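Local coordinates for N-acetylmuramoyl-L-alanine amidase domain-containing protein SAOUHSC_02979 (Staphylococcus aureus, PDB 5T1Q) that probably cleaves bonds in cell-wall peptidoglycan as an amidase, this piece joining a glucosaminidase-family part to a CHAP domain, at residues D30-S35 and V120-L125; D79-V84 and Q210-R215; F109-A114 and R140-T145; A298-A303 and G313-V318; I327-S332 and R343-A348. All blocks are in the same frame, centred on the assembly; numbering follows the deposited sequence.

Overall arrangement
The five contacts fall into two groups. Contacts 1, 2 and 3 gather around the glucosaminidase-family part. Contacts 1 and 3 lie about 12 Å apart between centres and touch where Arg32 packs on Gly110, while contact 2 sits about 22 Å from contact 3 between centres. Contacts 4 and 5, across the chain's centre from contacts 2 and 3, are in the CHAP domain. Their centres are about 10 Å apart, and they share one sheet in which strands 314-321 and 327-332 are neighbours. There a probable hydrogen bond of 2.7 Å from His314 NE2 to Glu331 OE1 joins two members of a probable Cys-His-Glu triad. Contact 4 also supplies Glu302 to a sodium site.

Contact 1: D30-S35 and V120-L125; sequences DTRATS and VPFNTL
Arg32 reaches Thr124 because its first torsion sets CG beside the backbone N (chi1 -65°) and its chain then bends at chi3 (64°), swinging the guanidinium alongside the threonine. Thr124 meets it with OG1 held anti to its own backbone N. The setting is a single beta bridge: the loop 30-35 lies along strand 119-128, which forms a two-stranded antiparallel hairpin with strand 131-140 in the glucosaminidase-family part of the chain, and Thr31 bridges Asn123 with their CA atoms 5.3 Å apart. Asn123 N donates to Asp30 O at 2.9 Å, almost straight. One residue further on the direct backbone bonding gives way to a water, which accepts from Arg32 N and donates to Asn123 O at 2.6 Å. The side chains of Asp30 and Asn123 run side by side, carboxylate and amide turned steeply against each other; Asp30 OD1 is held by Asn27 N and Asn123 OD1 by Asn136. The buried Phe122 ring meets the loop backbone obliquely, its CD2 3.4 Å from Asp30 C, and the guanidinium of Arg32 stands nearly perpendicular to the ring plane. The aliphatic part of Arg32 crosses Phe122 with CG 3.9 Å from CD2, and both residues also touch Phe139 of the partner strand. At the far end of this arginine NH1 makes a salt bridge with Glu92 of helix 82-93, so the two terminal nitrogens have different partners. NH2 gives a hydrogen bond of 2.9 Å to Thr124 OG1, which lies near the guanidinium plane.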
# COMPACT_ATOMS: atom_id res chain seq x y z
N ASP A 30 12.38 10.42 0.41
CA ASP A 30 12.62 9.40 1.46
C ASP A 30 11.33 8.77 2.02
O ASP A 30 11.32 8.27 3.14
CB ASP A 30 13.51 9.95 2.58
CG ASP A 30 12.84 11.06 3.39
OD1 ASP A 30 11.60 11.21 3.34
OD2 ASP A 30 13.59 11.78 4.10
N THR A 31 10.27 8.79 1.23
CA THR A 31 9.02 8.18 1.65
C THR A 31 8.62 7.16 0.60
O THR A 31 8.58 7.45 -0.60
CB THR A 31 7.90 9.21 1.90
OG1 THR A 31 7.65 9.97 0.71
CG2 THR A 31 8.29 10.13 3.05
N ARG A 32 8.37 5.94 1.06
CA ARG A 32 7.99 4.85 0.19
C ARG A 32 6.53 4.91 -0.22
O ARG A 32 5.72 5.65 0.34
CB ARG A 32 8.20 3.50 0.89
CG ARG A 32 9.65 3.14 1.22
CD ARG A 32 9.74 1.72 1.78
NE ARG A 32 9.34 0.70 0.81
CZ ARG A 32 9.23 -0.61 1.06
NH1 ARG A 32 8.86 -1.43 0.09
NH2 ARG A 32 9.49 -1.10 2.27
N ALA A 33 6.22 4.11 -1.24
CA ALA A 33 4.88 3.90 -1.69
C ALA A 33 4.78 2.38 -1.84
O ALA A 33 5.69 1.74 -2.37
CB ALA A 33 4.62 4.60 -3.01
N THR A 34 3.71 1.80 -1.30
CA THR A 34 3.43 0.37 -1.41
C THR A 34 1.97 0.22 -1.80
O THR A 34 1.19 1.15 -1.65
CB THR A 34 3.74 -0.40 -0.11
OG1 THR A 34 3.16 0.29 0.99
CG2 THR A 34 5.24 -0.49 0.13
N SER A 35 1.59 -0.95 -2.29
CA SER A 35 0.21 -1.16 -2.76
C SER A 35 -0.83 -1.00 -1.67
O SER A 35 -0.60 -1.36 -0.53
CB SER A 35 0.06 -2.54 -3.37
OG SER A 35 1.00 -2.74 -4.40
N VAL A 120 20.42 3.68 0.21
CA VAL A 120 19.57 4.88 0.24
C VAL A 120 18.59 4.82 1.43
O VAL A 120 17.89 3.82 1.62
CB VAL A 120 18.78 5.07 -1.09
CG1 VAL A 120 17.78 3.93 -1.32
CG2 VAL A 120 18.06 6.42 -1.11
N PRO A 121 18.56 5.89 2.25
CA PRO A 121 17.67 5.90 3.42
C PRO A 121 16.20 6.22 3.09
O PRO A 121 15.92 7.16 2.34
CB PRO A 121 18.27 6.99 4.31
CG PRO A 121 18.92 7.93 3.36
CD PRO A 121 19.46 7.06 2.25
N PHE A 122 15.29 5.44 3.65
CA PHE A 122 13.85 5.64 3.47
C PHE A 122 13.08 5.36 4.73
O PHE A 122 13.47 4.51 5.53
CB PHE A 122 13.27 4.72 2.38
CG PHE A 122 13.33 5.29 1.00
CD1 PHE A 122 14.48 5.15 0.23
CD2 PHE A 122 12.24 5.94 0.47
CE1 PHE A 122 14.52 5.67 -1.06
CE2 PHE A 122 12.28 6.48 -0.81
CZ PHE A 122 13.43 6.34 -1.57
N ASN A 123 11.99 6.11 4.90
CA ASN A 123 11.04 5.85 5.96
C ASN A 123 10.20 4.70 5.44
O ASN A 123 9.81 4.69 4.26
CB ASN A 123 10.21 7.10 6.26
CG ASN A 123 11.06 8.21 6.84
OD1 ASN A 123 11.80 8.00 7.81
ND2 ASN A 123 10.96 9.38 6.25
N THR A 124 9.95 3.72 6.28
CA THR A 124 9.24 2.53 5.85
C THR A 124 8.21 2.17 6.92
O THR A 124 8.48 2.26 8.12
CB THR A 124 10.25 1.39 5.52
OG1 THR A 124 9.60 0.30 4.86
CG2 THR A 124 10.96 0.89 6.76
N LEU A 125 7.01 1.79 6.47
CA LEU A 125 5.91 1.52 7.36
C LEU A 125 5.92 0.09 7.88
O LEU A 125 6.15 -0.87 7.13
CB LEU A 125 4.59 1.81 6.66
CG LEU A 125 4.45 3.23 6.12
CD1 LEU A 125 3.21 3.35 5.23
CD2 LEU A 125 4.42 4.25 7.26
O HOH W 1 7.45 5.86 3.99

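Contact 2: D79-V84 and Q210-R215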
# COMPACT_ATOMS: atom_id res chain seq x y z
N ASP A 79 14.46 -22.06 -9.33
CA ASP A 79 13.44 -22.76 -8.51
C ASP A 79 12.55 -21.80 -7.67
O ASP A 79 12.26 -22.06 -6.50
CB ASP A 79 14.15 -23.77 -7.58
CG ASP A 79 13.21 -24.78 -6.95
OD1 ASP A 79 12.18 -25.10 -7.57
OD2 ASP A 79 13.53 -25.28 -5.85
N ILE A 80 12.13 -20.70 -8.29
CA ILE A 80 11.29 -19.68 -7.63
C ILE A 80 9.97 -19.48 -8.37
O ILE A 80 9.92 -19.56 -9.60
CB ILE A 80 12.06 -18.32 -7.56
CG1 ILE A 80 13.29 -18.45 -6.65
CG2 ILE A 80 11.15 -17.19 -7.07
CD1 ILE A 80 14.19 -17.23 -6.64
N TYR A 81 8.89 -19.26 -7.62
CA TYR A 81 7.59 -18.92 -8.22
C TYR A 81 7.68 -17.50 -8.76
O TYR A 81 7.83 -16.56 -7.98
CB TYR A 81 6.44 -18.97 -7.22
CG TYR A 81 5.92 -20.34 -6.90
CD1 TYR A 81 4.94 -20.94 -7.71
CD2 TYR A 81 6.33 -21.02 -5.77
CE1 TYR A 81 4.44 -22.20 -7.41
CE2 TYR A 81 5.84 -22.28 -5.46
CZ TYR A 81 4.90 -22.87 -6.29
OH TYR A 81 4.41 -24.12 -5.97
N ALA A 82 7.61 -17.36 -10.08
CA ALA A 82 7.63 -16.05 -10.71
C ALA A 82 6.44 -15.21 -10.21
O ALA A 82 6.52 -13.99 -10.07
CB ALA A 82 7.57 -16.20 -12.23
N SER A 83 5.32 -15.89 -9.95
CA SER A 83 4.12 -15.25 -9.44
C SER A 83 4.35 -14.57 -8.10
O SER A 83 3.89 -13.45 -7.88
CB SER A 83 3.00 -16.28 -9.33
OG SER A 83 3.47 -17.42 -8.65
N VAL A 84 5.04 -15.26 -7.20
CA VAL A 84 5.35 -14.70 -5.89
C VAL A 84 6.29 -13.52 -6.09
O VAL A 84 6.08 -12.46 -5.52
CB VAL A 84 5.93 -15.76 -4.93
CG1 VAL A 84 6.38 -15.14 -3.61
CG2 VAL A 84 4.90 -16.86 -4.65
N GLN A 210 0.36 -17.62 -14.66
CA GLN A 210 0.62 -17.87 -16.07
C GLN A 210 2.11 -17.68 -16.41
O GLN A 210 2.53 -17.97 -17.53
CB GLN A 210 -0.26 -16.98 -16.96
CG GLN A 210 0.21 -15.54 -17.12
CD GLN A 210 -0.76 -14.69 -17.92
OE1 GLN A 210 -0.53 -14.42 -19.10
NE2 GLN A 210 -1.88 -14.31 -17.30
N PHE A 211 2.90 -17.18 -15.45
CA PHE A 211 4.34 -17.00 -15.62
C PHE A 211 5.17 -18.02 -14.82
O PHE A 211 6.40 -17.93 -14.77
CB PHE A 211 4.75 -15.57 -15.22
CG PHE A 211 3.96 -14.50 -15.93
CD1 PHE A 211 4.13 -14.28 -17.30
CD2 PHE A 211 3.06 -13.69 -15.23
CE1 PHE A 211 3.42 -13.30 -17.95
CE2 PHE A 211 2.35 -12.70 -15.89
CZ PHE A 211 2.52 -12.51 -17.25
N ASP A 212 4.49 -18.99 -14.21
CA ASP A 212 5.16 -20.02 -13.41
C ASP A 212 5.55 -21.26 -14.22
O ASP A 212 6.42 -22.00 -13.80
CB ASP A 212 4.26 -20.46 -12.23
CG ASP A 212 4.13 -19.40 -11.15
OD1 ASP A 212 4.96 -18.47 -11.11
OD2 ASP A 212 3.19 -19.52 -10.32
N ASP A 213 4.91 -21.46 -15.37
CA ASP A 213 5.16 -22.63 -16.20
C ASP A 213 6.39 -22.49 -17.10
O ASP A 213 6.96 -21.41 -17.25
CB ASP A 213 3.90 -22.94 -17.03
CG ASP A 213 2.70 -23.31 -16.16
OD1 ASP A 213 2.90 -23.75 -15.01
OD2 ASP A 213 1.56 -23.18 -16.64
N GLU A 214 6.76 -23.63 -17.71
CA GLU A 214 7.95 -23.75 -18.56
C GLU A 214 7.97 -22.74 -19.70
O GLU A 214 8.93 -21.98 -19.84
CB GLU A 214 8.06 -25.18 -19.12
CG GLU A 214 8.34 -26.28 -18.09
CD GLU A 214 7.28 -26.41 -17.00
OE1 GLU A 214 6.13 -25.95 -17.20
OE2 GLU A 214 7.60 -26.99 -15.93
N ARG A 215 6.94 -22.76 -20.53
CA ARG A 215 6.86 -21.82 -21.63
C ARG A 215 6.07 -20.62 -21.16
O ARG A 215 5.02 -20.75 -20.53
CB ARG A 215 6.23 -22.43 -22.88
CG ARG A 215 6.98 -23.66 -23.41
CD ARG A 215 6.90 -23.79 -24.92
NE ARG A 215 5.54 -23.66 -25.45
CZ ARG A 215 5.23 -23.68 -26.75
NH1 ARG A 215 3.96 -23.55 -27.13
NH2 ARG A 215 6.17 -23.84 -27.68
O HOH W 2 8.28 -19.97 -11.72
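Ala82 and Asp212 bring the two backbones within 5.4 Å, CA to CA, where the start of helix 82-93 meets the turn after a short 3-10 segment ending at Phe211. Tyr81 holds the N-cap position of helix 82-93, and the carboxylate of Asp212, distant in sequence, accepts from Ser83 in its first turn. Ser83 N gives a hydrogen bond of 2.9 Å to Asp212 OD1, and Ser83 OG gives one of 2.7 Å to Asp212 OD2. Each oxygen uses its syn lone pair, so one residue grips both ends of the carboxylate and fixes its rotation. With chi1 of 49°, Ser83 OG tucks between the backbone N and the carbonyl carbon to do this. The helix start and these two donors would probably favour the charged form of Asp212. The Tyr81 ring turns its edge to the group, with CD1 3.4 Å from Asp212 OD2, while its hydroxyl bonds Ala175 O. Ala82 CB also rests 4.2 Å from Phe211 CB, and the Phe211 ring packs on helix 58-78. A water accepts from Ala82 N at 3.2 Å and lies 2.7 Å from Ile80 O, with only a weak, long approach to Asp212 O.

Contact 3: F109-A114 and R140-T145; sequences FGIKGA and RKYPST
The guanidinium of Arg140 carries Ile111 CG2 over one face, 3.4 Å above the plane and offset toward the rim, while Gly113 CA sits at its edge. Lys112 O approaches obliquely and takes a hydrogen bond of 3.0 Å from Arg140 NE, a bent one (133° at the hydrogen) with the oxygen tilted about 31° out of the guanidinium plane. The straight bond is in the backbone: Arg140 N gives a hydrogen bond of 3.1 Å to Ile111 O, in the carbonyl plane. Arg140 is held at its amide and its NE by successive carbonyls of the loop, and its extended chain lies along the loop with CG 3.5 Å from Ala114 N. Gly113 has backbone angles (phi 108°) that suit glycine, and its lack of a side chain lets Arg140 NE come close. Ile111 also meets Tyr142 nearly at right angles, Ile111 CD1 standing 3.8 Å from Tyr142 OH. These loops flank the hairpin of strands 119-128 and 131-140 in the glucosaminidase-family part. Asp151 of helix 145-158 receives a salt bridge from Arg140 NH1 and a hydrogen bond from Tyr142 OH, Ser144 N-caps the same helix, and Lys112 reaches Glu11 of helix 9-13 in a salt bridge.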
# COMPACT_ATOMS: atom_id res chain seq x y z
N PHE A 109 11.92 -4.63 -4.67
CA PHE A 109 11.43 -5.55 -3.65
C PHE A 109 11.53 -5.07 -2.22
O PHE A 109 11.26 -5.83 -1.29
CB PHE A 109 12.17 -6.88 -3.81
CG PHE A 109 11.97 -7.50 -5.14
CD1 PHE A 109 12.77 -7.13 -6.21
CD2 PHE A 109 10.96 -8.41 -5.35
CE1 PHE A 109 12.56 -7.67 -7.46
CE2 PHE A 109 10.76 -8.96 -6.60
CZ PHE A 109 11.55 -8.59 -7.66
N GLY A 110 11.90 -3.81 -2.03
CA GLY A 110 12.04 -3.26 -0.68
C GLY A 110 13.05 -4.01 0.17
O GLY A 110 12.83 -4.23 1.36
N ILE A 111 14.17 -4.39 -0.44
CA ILE A 111 15.21 -5.12 0.27
C ILE A 111 16.10 -4.12 0.99
O ILE A 111 16.65 -3.21 0.36
CB ILE A 111 16.05 -6.00 -0.68
CG1 ILE A 111 15.14 -6.91 -1.50
CG2 ILE A 111 17.06 -6.83 0.11
CD1 ILE A 111 15.88 -7.78 -2.50
N LYS A 112 16.24 -4.30 2.31
CA LYS A 112 17.07 -3.43 3.15
C LYS A 112 18.56 -3.77 3.04
O LYS A 112 18.92 -4.84 2.58
CB LYS A 112 16.62 -3.53 4.61
CG LYS A 112 15.26 -2.90 4.89
CD LYS A 112 14.71 -3.23 6.28
CE LYS A 112 15.60 -2.72 7.40
NZ LYS A 112 15.03 -3.02 8.75
N GLY A 113 19.41 -2.82 3.46
CA GLY A 113 20.86 -2.98 3.44
C GLY A 113 21.53 -2.14 2.36
O GLY A 113 21.11 -1.01 2.08
N ALA A 114 22.59 -2.69 1.78
CA ALA A 114 23.34 -2.03 0.71
C ALA A 114 23.71 -3.05 -0.36
O ALA A 114 23.79 -4.25 -0.09
CB ALA A 114 24.59 -1.38 1.27
N ARG A 140 18.82 -1.07 -0.26
CA ARG A 140 19.78 -1.34 -1.30
C ARG A 140 19.50 -0.46 -2.52
O ARG A 140 18.36 -0.35 -2.95
CB ARG A 140 19.77 -2.83 -1.67
CG ARG A 140 20.07 -3.73 -0.49
CD ARG A 140 20.23 -5.20 -0.87
NE ARG A 140 20.44 -6.03 0.32
CZ ARG A 140 20.60 -7.35 0.32
NH1 ARG A 140 20.58 -8.04 -0.81
NH2 ARG A 140 20.76 -8.00 1.47
N LYS A 141 20.55 0.18 -3.01
CA LYS A 141 20.51 1.06 -4.17
C LYS A 141 21.22 0.33 -5.30
O LYS A 141 22.40 -0.00 -5.18
CB LYS A 141 21.22 2.37 -3.83
CG LYS A 141 21.27 3.43 -4.91
CD LYS A 141 22.06 4.62 -4.40
CE LYS A 141 22.25 5.70 -5.45
NZ LYS A 141 20.96 6.35 -5.80
N TYR A 142 20.50 0.05 -6.38
CA TYR A 142 21.05 -0.69 -7.51
C TYR A 142 21.29 0.21 -8.71
O TYR A 142 20.66 1.25 -8.83
CB TYR A 142 20.07 -1.78 -7.94
CG TYR A 142 19.65 -2.72 -6.83
CD1 TYR A 142 18.52 -2.46 -6.07
CD2 TYR A 142 20.36 -3.89 -6.58
CE1 TYR A 142 18.12 -3.33 -5.07
CE2 TYR A 142 19.96 -4.76 -5.59
CZ TYR A 142 18.84 -4.48 -4.83
OH TYR A 142 18.44 -5.35 -3.85
N PRO A 143 22.22 -0.19 -9.62
CA PRO A 143 22.45 0.62 -10.83
C PRO A 143 21.23 0.61 -11.77
O PRO A 143 21.03 1.56 -12.52
CB PRO A 143 23.64 -0.09 -11.51
CG PRO A 143 24.25 -0.96 -10.48
CD PRO A 143 23.16 -1.31 -9.51
N SER A 144 20.47 -0.48 -11.74
CA SER A 144 19.26 -0.63 -12.56
C SER A 144 18.37 -1.73 -11.97
O SER A 144 18.74 -2.40 -11.01
CB SER A 144 19.64 -0.97 -14.00
OG SER A 144 20.24 -2.24 -14.08
N THR A 145 17.19 -1.92 -12.56
CA THR A 145 16.28 -2.96 -12.10
C THR A 145 16.78 -4.37 -12.43
O THR A 145 16.26 -5.35 -11.91
CB THR A 145 14.86 -2.76 -12.66
OG1 THR A 145 14.89 -2.79 -14.08
CG2 THR A 145 14.28 -1.44 -12.19

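Contact 4: A298-A303 and G313-V318; sequences AVVFEA and GHVAFV. With NA (sodium ion), chain E.
Val299 and Ala316 sit at the tight heart of an antiparallel strand pair in the central sheet of the CHAP domain, a papain-like fold. Val299 N gives a hydrogen bond of 2.7 Å to Ala316 O, and the return bond and two more between Phe301 and His314 complete two hydrogen-bonded pairs, with Ala298-Phe317 and Val300-Val315 as the non-hydrogen-bonded ones. On the face of Val299, Ala316, Phe301 and His314, Val299 places CG1 between its backbone N and carbonyl carbon (chi1 55°), 3.8 Å from Ala316 CB, and Val318 CG2 closes on Val299 CB at the same distance. The Phe301 and His314 side chains run side by side, their ring planes oblique, 53° apart, with Phe301 CD1 3.9 Å from His314 CD2. His314 NE2 is bonded to Glu331, and its ring touches Cys253 of helix 253-262, consistent with a Cys-His-Glu triad. On the face of Ala298, Val300, Val315 and Phe317 the cross-strand side-chain contacts are wider, Val300 CG2 standing 4.1 Å from Val315 CG2.
Beyond Phe301 the pairing ends. Gly313 comes within 3.7 Å of Ala303, CA to CA, but Glu302 leads away from the partner segment to a sodium site. His276 O, Asn279, Asn280 and two waters complete its shell. One of those waters also donates to Glu302 OE2 at 2.5 Å, while OE1 binds the sodium at 2.6 Å.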
# COMPACT_ATOMS: atom_id res chain seq x y z
N ALA A 298 -14.52 16.44 2.50
CA ALA A 298 -13.50 15.85 3.37
C ALA A 298 -14.05 16.07 4.79
O ALA A 298 -14.50 17.17 5.09
CB ALA A 298 -12.17 16.55 3.21
N VAL A 299 -14.04 15.04 5.63
CA VAL A 299 -14.53 15.20 7.00
C VAL A 299 -13.34 15.13 7.95
O VAL A 299 -12.55 14.18 7.92
CB VAL A 299 -15.67 14.22 7.37
CG1 VAL A 299 -15.27 12.77 7.13
CG2 VAL A 299 -16.11 14.43 8.81
N VAL A 300 -13.21 16.16 8.78
CA VAL A 300 -12.10 16.25 9.69
C VAL A 300 -12.46 15.98 11.15
O VAL A 300 -13.47 16.48 11.65
CB VAL A 300 -11.48 17.65 9.61
CG1 VAL A 300 -10.33 17.79 10.60
CG2 VAL A 300 -11.04 17.94 8.18
N PHE A 301 -11.59 15.19 11.79
CA PHE A 301 -11.63 14.85 13.20
C PHE A 301 -10.46 15.61 13.85
O PHE A 301 -9.29 15.41 13.44
CB PHE A 301 -11.33 13.35 13.43
CG PHE A 301 -12.43 12.42 12.98
CD1 PHE A 301 -12.61 12.11 11.64
CD2 PHE A 301 -13.25 11.80 13.92
CE1 PHE A 301 -13.60 11.23 11.23
CE2 PHE A 301 -14.26 10.92 13.51
CZ PHE A 301 -14.42 10.62 12.18
N GLU A 302 -10.73 16.45 14.85
CA GLU A 302 -9.66 17.17 15.56
C GLU A 302 -8.76 16.16 16.32
O GLU A 302 -9.12 15.00 16.50
CB GLU A 302 -10.24 18.19 16.56
CG GLU A 302 -11.11 19.31 15.95
CD GLU A 302 -10.31 20.35 15.15
OE1 GLU A 302 -9.09 20.20 14.98
OE2 GLU A 302 -10.91 21.36 14.70
N ALA A 303 -7.57 16.60 16.68
CA ALA A 303 -6.63 15.79 17.46
C ALA A 303 -7.35 15.21 18.69
O ALA A 303 -7.97 15.94 19.44
CB ALA A 303 -5.45 16.65 17.89
N GLY A 313 -5.04 13.82 14.71
CA GLY A 313 -6.44 13.79 14.34
C GLY A 313 -6.60 12.83 13.16
O GLY A 313 -5.78 11.93 12.96
N HIS A 314 -7.61 13.05 12.35
CA HIS A 314 -7.88 12.17 11.24
C HIS A 314 -8.71 12.88 10.20
O HIS A 314 -9.37 13.86 10.50
CB HIS A 314 -8.62 10.93 11.79
CG HIS A 314 -8.92 9.91 10.75
ND1 HIS A 314 -7.93 9.23 10.08
CD2 HIS A 314 -10.10 9.41 10.30
CE1 HIS A 314 -8.49 8.38 9.23
NE2 HIS A 314 -9.80 8.48 9.34
N VAL A 315 -8.64 12.40 8.97
CA VAL A 315 -9.45 12.92 7.89
C VAL A 315 -9.98 11.75 7.05
O VAL A 315 -9.29 10.75 6.84
CB VAL A 315 -8.71 14.01 7.07
CG1 VAL A 315 -7.52 13.44 6.29
CG2 VAL A 315 -9.65 14.72 6.12
N ALA A 316 -11.22 11.88 6.60
CA ALA A 316 -11.90 10.84 5.82
C ALA A 316 -12.75 11.49 4.75
O ALA A 316 -12.89 12.72 4.73
CB ALA A 316 -12.77 9.99 6.73
N PHE A 317 -13.29 10.68 3.85
CA PHE A 317 -14.11 11.16 2.75
C PHE A 317 -15.57 10.76 2.98
O PHE A 317 -15.85 9.61 3.28
CB PHE A 317 -13.60 10.56 1.44
CG PHE A 317 -14.39 10.97 0.22
CD1 PHE A 317 -14.15 12.18 -0.40
CD2 PHE A 317 -15.38 10.15 -0.29
CE1 PHE A 317 -14.87 12.58 -1.52
CE2 PHE A 317 -16.13 10.55 -1.40
CZ PHE A 317 -15.86 11.76 -2.02
N VAL A 318 -16.49 11.71 2.85
CA VAL A 318 -17.92 11.43 3.03
C VAL A 318 -18.51 10.78 1.76
O VAL A 318 -18.69 11.45 0.74
CB VAL A 318 -18.72 12.71 3.35
CG1 VAL A 318 -20.20 12.39 3.54
CG2 VAL A 318 -18.16 13.39 4.59
NA NA E . -8.14 21.91 13.22
O HOH W 3 -9.66 23.51 14.52
O HOH W 4 -6.30 22.03 14.55

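Contact 5: I327-S332 and R343-A348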
# COMPACT_ATOMS: atom_id res chain seq x y z
N ILE A 327 -23.41 9.60 8.78
CA ILE A 327 -22.64 9.63 7.54
C ILE A 327 -21.91 8.31 7.31
O ILE A 327 -21.61 7.59 8.26
CB ILE A 327 -21.58 10.79 7.53
CG1 ILE A 327 -20.60 10.65 8.69
CG2 ILE A 327 -22.27 12.13 7.62
CD1 ILE A 327 -19.49 11.67 8.73
N VAL A 328 -21.64 8.01 6.04
CA VAL A 328 -20.84 6.86 5.66
C VAL A 328 -19.54 7.47 5.14
O VAL A 328 -19.56 8.32 4.23
CB VAL A 328 -21.49 6.05 4.54
CG1 VAL A 328 -20.61 4.85 4.19
CG2 VAL A 328 -22.88 5.60 4.95
N ILE A 329 -18.41 7.03 5.71
CA ILE A 329 -17.12 7.55 5.33
C ILE A 329 -16.18 6.45 4.87
O ILE A 329 -16.34 5.30 5.26
CB ILE A 329 -16.43 8.30 6.51
CG1 ILE A 329 -16.20 7.38 7.71
CG2 ILE A 329 -17.28 9.48 6.94
CD1 ILE A 329 -15.39 7.98 8.84
N SER A 330 -15.20 6.82 4.04
CA SER A 330 -14.15 5.92 3.62
C SER A 330 -12.82 6.58 4.05
O SER A 330 -12.70 7.82 4.11
CB SER A 330 -14.21 5.61 2.11
OG SER A 330 -13.97 6.77 1.32
N GLU A 331 -11.82 5.76 4.33
CA GLU A 331 -10.57 6.26 4.88
C GLU A 331 -9.49 5.20 4.69
O GLU A 331 -9.79 4.09 4.28
CB GLU A 331 -10.78 6.54 6.36
CG GLU A 331 -11.35 5.33 7.10
CD GLU A 331 -11.99 5.64 8.43
OE1 GLU A 331 -11.81 6.76 8.97
OE2 GLU A 331 -12.69 4.73 8.96
N SER A 332 -8.24 5.57 4.96
CA SER A 332 -7.13 4.64 4.83
C SER A 332 -6.35 4.57 6.13
O SER A 332 -6.37 5.49 6.93
CB SER A 332 -6.17 5.11 3.73
OG SER A 332 -5.57 6.35 4.09
N ARG A 343 -16.86 3.15 7.28
CA ARG A 343 -17.72 2.98 8.44
C ARG A 343 -18.78 4.05 8.47
O ARG A 343 -18.74 4.98 7.69
CB ARG A 343 -16.91 2.99 9.76
CG ARG A 343 -16.06 4.23 9.97
CD ARG A 343 -15.14 4.07 11.18
NE ARG A 343 -14.15 5.14 11.22
CZ ARG A 343 -14.00 6.08 12.17
NH1 ARG A 343 -14.74 6.10 13.26
NH2 ARG A 343 -13.03 6.98 12.02
N THR A 344 -19.70 3.92 9.42
CA THR A 344 -20.77 4.87 9.63
C THR A 344 -20.54 5.61 10.95
O THR A 344 -20.25 4.99 11.97
CB THR A 344 -22.14 4.16 9.70
OG1 THR A 344 -22.42 3.59 8.43
CG2 THR A 344 -23.27 5.14 10.07
N ILE A 345 -20.65 6.93 10.90
CA ILE A 345 -20.52 7.77 12.09
C ILE A 345 -21.93 8.21 12.43
O ILE A 345 -22.62 8.77 11.57
CB ILE A 345 -19.65 9.02 11.81
CG1 ILE A 345 -18.23 8.62 11.35
CG2 ILE A 345 -19.63 9.94 13.03
CD1 ILE A 345 -17.43 7.83 12.38
N ASN A 346 -22.36 8.00 13.69
CA ASN A 346 -23.72 8.38 14.10
C ASN A 346 -23.98 9.88 13.98
O ASN A 346 -23.03 10.70 13.94
CB ASN A 346 -24.10 7.80 15.50
CG ASN A 346 -23.25 8.34 16.66
OD1 ASN A 346 -22.42 7.60 17.21
ND2 ASN A 346 -23.47 9.59 17.06
N ALA A 347 -25.25 10.23 13.89
CA ALA A 347 -25.71 11.61 13.68
C ALA A 347 -25.17 12.63 14.67
O ALA A 347 -24.70 13.69 14.28
CB ALA A 347 -27.23 11.67 13.65
N ALA A 348 -25.25 12.30 15.96
CA ALA A 348 -24.79 13.21 17.01
C ALA A 348 -23.29 13.48 16.89
O ALA A 348 -22.87 14.61 16.99
CB ALA A 348 -25.18 12.68 18.39
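Ile327 pairs with Ile345 and Ile329 with Arg343 in an antiparallel beta hairpin, with four backbone hydrogen bonds. Two of them, Ile345 N to Ile327 O and Ile329 N to Arg343 O, measure 2.9 Å. Between these pairs, in the non-hydrogen-bonded pair Val328-Thr344, Thr344 CA makes a CA-H...O contact of 3.2 Å with Ile327 O.
The charged interaction is a side-on salt bridge between Arg343 and Glu331. Arg343 NE gives a hydrogen bond of 2.7 Å to Glu331 OE2 and Arg343 NH2 a longer one of 3.3 Å to Glu331 OE1, both to syn lone pairs, with carboxylate and guanidinium nearly coplanar (17°). Chi1 of 56° sets Arg343 CG between the backbone N and the carbonyl carbon, and the extended chain runs out over the sheet face beside Ile329 to cross Glu331 at about a right angle. The grip fixes the carboxylate, whose OE1 also serves His314, making Arg343 a plausible second-shell partner of the probable triad.
Apolar contacts lie on the face of Ile327, Ile329, Arg343 and Ile345: Ile327 CG1 sits 3.6 Å from Ile345 CB, and Ile329 CD1 covers one guanidinium face.
Strand 327-332 is flanked by 339-345 and 314-321, and Arg343 and Ile345 reach Phe301 of strand 298-301.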